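Local coordinates for protein UDP-galactopyranose mutase (Deinococcus radiodurans, PDB 3HDQ) that probably interconverts UDP-galactopyranose and UDP-galactofuranose as an FAD-dependent mutase, and is seen here in its oxidized form with flavin and substrate bound, at residues R280-D285 with V322-P327; V306-H311 with H318-V323. All coordinates share one frame; numbering follows the deposited sequence.

Interaction 1. Residues R280-D285 with V322-P327; sequences RHETHD and VVYEYP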
# COMPACT_ATOMS: atom_id res chain seq x y z
N ARG A 280 1.13 9.02 18.73
CA ARG A 280 0.15 10.02 18.39
C ARG A 280 0.63 10.87 17.22
O ARG A 280 1.59 11.64 17.32
CB ARG A 280 -0.25 10.86 19.62
CG ARG A 280 -1.21 10.11 20.51
CD ARG A 280 -1.47 10.82 21.82
NE ARG A 280 -1.76 9.85 22.88
CZ ARG A 280 -2.04 10.17 24.13
NH1 ARG A 280 -2.09 11.44 24.50
NH2 ARG A 280 -2.28 9.21 25.02
N HIS A 281 -0.05 10.70 16.09
CA HIS A 281 0.27 11.38 14.85
C HIS A 281 -0.48 12.70 14.70
O HIS A 281 -1.66 12.80 15.04
CB HIS A 281 -0.05 10.47 13.66
CG HIS A 281 0.84 9.27 13.57
ND1 HIS A 281 2.04 9.27 12.88
CD2 HIS A 281 0.71 8.02 14.09
CE1 HIS A 281 2.60 8.08 12.98
NE2 HIS A 281 1.82 7.30 13.71
N GLU A 282 0.21 13.72 14.20
CA GLU A 282 -0.42 15.03 13.97
C GLU A 282 0.04 15.62 12.65
O GLU A 282 1.17 15.40 12.23
CB GLU A 282 -0.11 16.01 15.11
CG GLU A 282 -0.75 15.64 16.46
CD GLU A 282 -0.31 16.57 17.60
OE1 GLU A 282 0.11 17.71 17.31
OE2 GLU A 282 -0.40 16.15 18.79
N THR A 283 -0.84 16.38 12.01
CA THR A 283 -0.46 17.13 10.83
C THR A 283 -0.70 18.61 11.10
O THR A 283 -1.77 19.00 11.56
CB THR A 283 -1.26 16.70 9.59
OG1 THR A 283 -1.03 15.31 9.34
CG2 THR A 283 -0.84 17.53 8.37
N HIS A 284 0.29 19.43 10.80
CA HIS A 284 0.22 20.85 11.08
C HIS A 284 0.31 21.63 9.79
O HIS A 284 0.99 21.20 8.85
CB HIS A 284 1.35 21.27 12.02
CG HIS A 284 1.19 20.73 13.40
ND1 HIS A 284 1.84 19.59 13.83
CD2 HIS A 284 0.45 21.15 14.44
CE1 HIS A 284 1.51 19.34 15.09
NE2 HIS A 284 0.66 20.28 15.48
N ASP A 285 -0.37 22.76 9.74
CA ASP A 285 -0.40 23.57 8.53
C ASP A 285 0.78 24.54 8.47
O ASP A 285 0.60 25.76 8.50
CB ASP A 285 -1.74 24.30 8.42
CG ASP A 285 -2.05 24.74 6.99
OD1 ASP A 285 -1.81 23.96 6.04
OD2 ASP A 285 -2.54 25.88 6.83
N VAL A 322 3.95 14.94 12.05
CA VAL A 322 4.83 14.54 13.13
C VAL A 322 4.20 13.42 13.96
O VAL A 322 2.98 13.21 13.91
CB VAL A 322 5.13 15.73 14.07
CG1 VAL A 322 5.72 16.89 13.30
CG2 VAL A 322 3.86 16.16 14.81
N VAL A 323 5.04 12.73 14.72
CA VAL A 323 4.58 11.71 15.65
C VAL A 323 5.20 11.89 17.04
O VAL A 323 6.40 12.12 17.17
CB VAL A 323 4.89 10.28 15.14
CG1 VAL A 323 6.40 10.05 15.05
CG2 VAL A 323 4.24 9.25 16.04
N TYR A 324 4.35 11.78 18.06
CA TYR A 324 4.75 11.73 19.47
C TYR A 324 4.67 10.30 19.99
O TYR A 324 3.64 9.64 19.84
CB TYR A 324 3.82 12.61 20.31
CG TYR A 324 3.93 14.09 20.01
CD1 TYR A 324 4.72 14.91 20.80
CD2 TYR A 324 3.24 14.66 18.95
CE1 TYR A 324 4.83 16.26 20.53
CE2 TYR A 324 3.33 16.02 18.68
CZ TYR A 324 4.13 16.81 19.48
OH TYR A 324 4.25 18.16 19.22
N GLU A 325 5.74 9.81 20.60
CA GLU A 325 5.77 8.46 21.16
C GLU A 325 5.58 8.41 22.67
O GLU A 325 6.33 9.02 23.43
CB GLU A 325 7.08 7.76 20.82
CG GLU A 325 7.31 7.46 19.38
CD GLU A 325 8.73 7.01 19.12
OE1 GLU A 325 9.45 7.75 18.42
OE2 GLU A 325 9.13 5.95 19.64
N TYR A 326 4.58 7.65 23.11
CA TYR A 326 4.37 7.40 24.53
C TYR A 326 4.71 5.94 24.88
O TYR A 326 4.10 5.01 24.36
CB TYR A 326 2.91 7.68 24.90
CG TYR A 326 2.44 9.09 24.60
CD1 TYR A 326 2.25 9.52 23.29
CD2 TYR A 326 2.18 10.00 25.63
CE1 TYR A 326 1.82 10.82 23.00
CE2 TYR A 326 1.74 11.30 25.35
CZ TYR A 326 1.57 11.70 24.04
OH TYR A 326 1.14 12.99 23.77
N PRO A 327 5.70 5.74 25.76
CA PRO A 327 6.08 4.41 26.25
C PRO A 327 4.90 3.71 26.91
O PRO A 327 4.19 4.34 27.70
CB PRO A 327 7.15 4.71 27.30
CG PRO A 327 7.70 6.04 26.91
CD PRO A 327 6.53 6.81 26.35
O HOH W 1 2.56 11.61 11.56

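Interaction 2. Residues V306-H311 with H318-V323; sequences VSEFKH and HQTSVV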
# COMPACT_ATOMS: atom_id res chain seq x y z
N VAL A 306 9.47 13.65 19.77
CA VAL A 306 8.67 14.02 18.60
C VAL A 306 9.57 13.95 17.40
O VAL A 306 10.69 14.45 17.43
CB VAL A 306 8.23 15.49 18.62
CG1 VAL A 306 6.87 15.65 17.94
CG2 VAL A 306 8.26 16.07 20.00
N SER A 307 9.06 13.38 16.32
CA SER A 307 9.81 13.31 15.08
C SER A 307 9.01 13.92 13.94
O SER A 307 7.77 13.87 13.95
CB SER A 307 10.20 11.86 14.77
OG SER A 307 11.00 11.34 15.81
N GLU A 308 9.72 14.50 12.98
CA GLU A 308 9.09 15.18 11.85
C GLU A 308 9.58 14.56 10.55
O GLU A 308 10.74 14.72 10.17
CB GLU A 308 9.40 16.68 11.86
CG GLU A 308 8.68 17.47 10.78
CD GLU A 308 8.92 18.97 10.89
OE1 GLU A 308 8.17 19.75 10.27
OE2 GLU A 308 9.88 19.36 11.61
N PHE A 309 8.68 13.84 9.89
CA PHE A 309 9.07 12.94 8.82
C PHE A 309 9.73 13.58 7.61
O PHE A 309 10.59 12.96 6.98
CB PHE A 309 7.87 12.09 8.42
CG PHE A 309 7.48 11.12 9.49
CD1 PHE A 309 6.28 11.26 10.16
CD2 PHE A 309 8.34 10.09 9.86
CE1 PHE A 309 5.92 10.37 11.16
CE2 PHE A 309 8.00 9.21 10.87
CZ PHE A 309 6.80 9.35 11.52
N LYS A 310 9.35 14.82 7.29
CA LYS A 310 9.92 15.47 6.11
C LYS A 310 11.44 15.65 6.23
O LYS A 310 12.14 15.65 5.23
CB LYS A 310 9.22 16.80 5.80
CG LYS A 310 7.84 16.65 5.17
CD LYS A 310 7.03 17.95 5.30
CE LYS A 310 7.54 19.04 4.35
NZ LYS A 310 6.80 20.32 4.56
N HIS A 311 11.94 15.80 7.46
CA HIS A 311 13.38 15.87 7.66
C HIS A 311 14.00 14.55 7.20
O HIS A 311 15.09 14.53 6.63
CB HIS A 311 13.74 16.09 9.14
CG HIS A 311 13.48 17.47 9.65
ND1 HIS A 311 14.37 18.52 9.48
CD2 HIS A 311 12.45 17.98 10.37
CE1 HIS A 311 13.88 19.60 10.05
NE2 HIS A 311 12.72 19.30 10.60
N HIS A 318 3.43 21.26 1.55
CA HIS A 318 3.14 22.56 2.18
C HIS A 318 2.68 22.38 3.62
O HIS A 318 2.62 23.34 4.38
CB HIS A 318 2.11 23.37 1.37
CG HIS A 318 0.72 22.81 1.44
ND1 HIS A 318 0.38 21.61 0.87
CD2 HIS A 318 -0.40 23.29 2.02
CE1 HIS A 318 -0.90 21.37 1.09
NE2 HIS A 318 -1.40 22.38 1.78
N GLN A 319 2.35 21.15 3.99
CA GLN A 319 2.11 20.83 5.39
C GLN A 319 3.19 19.90 5.92
O GLN A 319 4.12 19.56 5.20
CB GLN A 319 0.74 20.20 5.56
CG GLN A 319 -0.36 21.13 5.12
CD GLN A 319 -1.70 20.47 5.17
OE1 GLN A 319 -1.88 19.38 4.63
NE2 GLN A 319 -2.66 21.13 5.81
N THR A 320 3.06 19.51 7.18
CA THR A 320 4.04 18.64 7.79
C THR A 320 3.35 17.70 8.77
O THR A 320 2.38 18.08 9.43
CB THR A 320 5.17 19.44 8.49
OG1 THR A 320 6.23 18.56 8.87
CG2 THR A 320 4.66 20.15 9.72
N SER A 321 3.83 16.46 8.84
CA SER A 321 3.30 15.48 9.79
C SER A 321 4.36 15.04 10.79
O SER A 321 5.51 14.77 10.43
CB SER A 321 2.73 14.26 9.06
OG SER A 321 1.59 14.60 8.32
N VAL A 322 3.95 14.94 12.05
CA VAL A 322 4.83 14.54 13.13
C VAL A 322 4.20 13.42 13.96
O VAL A 322 2.98 13.21 13.91
CB VAL A 322 5.13 15.73 14.07
CG1 VAL A 322 5.72 16.89 13.30
CG2 VAL A 322 3.86 16.16 14.81
N VAL A 323 5.04 12.73 14.72
CA VAL A 323 4.58 11.71 15.65
C VAL A 323 5.20 11.89 17.04
O VAL A 323 6.40 12.12 17.17
CB VAL A 323 4.89 10.28 15.14
CG1 VAL A 323 6.40 10.05 15.05
CG2 VAL A 323 4.24 9.25 16.04
O HOH W 2 8.86 10.32 17.51
O HOH W 3 6.82 15.97 8.22

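Interaction 1. Residues R280-D285 with V322-P327
R280, H281 and E282 pair with Y324, V323 and V322 as antiparallel neighbours, the outermost strand 274-284 lying against strand 320-336 in the mixed sheet of the mutase. Four backbone hydrogen bonds join them, two in the R280-Y324 pair and two in the E282-V322 pair. The straightest run from R280 N to Y324 O and from Y324 N to R280 O, both at 175°. In the non-hydrogen-bonded pair between them, H281 CA and V323 CA come to 4.4 Å, and each sends a CA-H...O contact to a carbonyl of the other strand.

The cation-pi contact belongs to R280 and Y326, the latter two residues beyond Y324, the backbone partner of R280. R280 is modelled in two conformations; in the one described, the guanidinium lies over one face of the phenol ring with the planes 25° apart, R280 CZ being 4.1 Å from the ring centroid of Y326. The R280 chain bends at chi3 (-149°), which helps lay the flat group over the ring, while a salt bridge to E278 holds its NE. E282 and H284 share this face of the sheet: the E282 carboxylate reaches Y324 CE2, and V322 CG2 meets the H284 ring at its edge.

On the other face, V323 CG2 sits over the H281 imidazole in a CH-pi contact, 3.8 Å from the ring centroid. H281 NE2 bonds to P81 O, so the ring is held from a second direction. In the plane of that imidazole, a water lies 2.7 Å from H281 ND1 and donates to V322 O at 2.9 Å.

Interaction 2. Residues V306-H311 with H318-V323
E308 and T320 make a short polar link: T320 OG1 donates to E308 OE1 at 2.7 Å, using the carboxylate's anti lone pair. E308 stretches out to reach it, with CG anti to the backbone N (chi1 -175°) and the chain extended beyond. Its two oxygens also accept from the backbone N of L289 and of L290, so this buried carboxylate is well satisfied. With an alanine here, the T320 hydroxyl and the L289 and L290 amides would probably lose the carboxylate oxygens that accept from them. K310 NZ donates to Q319 O at 2.9 Å from above the carbonyl plane, its CD passing the T320 hydroxyl; H317 O and E287 O take the same ammonium group.

Strands 305-308 and 320-336 are consecutive antiparallel strands of the sheet, joined through the short helix 309-313. S307 and V323 form a hydrogen-bonded pair, each amide 3.1 Å from the other's oxygen (S307 N to V323 O, V323 N to S307 O). E308 and V322 follow as a non-hydrogen-bonded pair; past them the strands part, and F309 N makes a weak bond to S321 O. A water takes over there, accepting from K310 N and donating to both T320 OG1 and S321 O.

Each face of the pair also has an apolar contact. V322 CG1 lies 3.9 Å from the aliphatic CG of E308, on the side where V306 CG1 also packs. On the S307 side, the F309 ring brings CZ to 3.6 Å from V323 CG1.

In the fold
Strand 320-336 runs through both contacts, with 274-284 along one edge in interaction 1 and 305-308 along the other in interaction 2; V322 and V323 belong to both. Interaction 1 lies at the sheet's outer strand and is only partly buried, so long polar and aromatic side chains meet over the strands. Interaction 2 is inside the sheet and buried, and there a carboxylate, a lysine and a water fasten the strand ends. The two also touch: T283 OG1 is 2.9 Å from S321 OG, and Y324 packs on V306. S307, hydrogen-bonded to substrate-binding T294, brings interaction 2 nearer the substrate, whereas E325, in segment 322-327 though not part of its contact, touches the FAD.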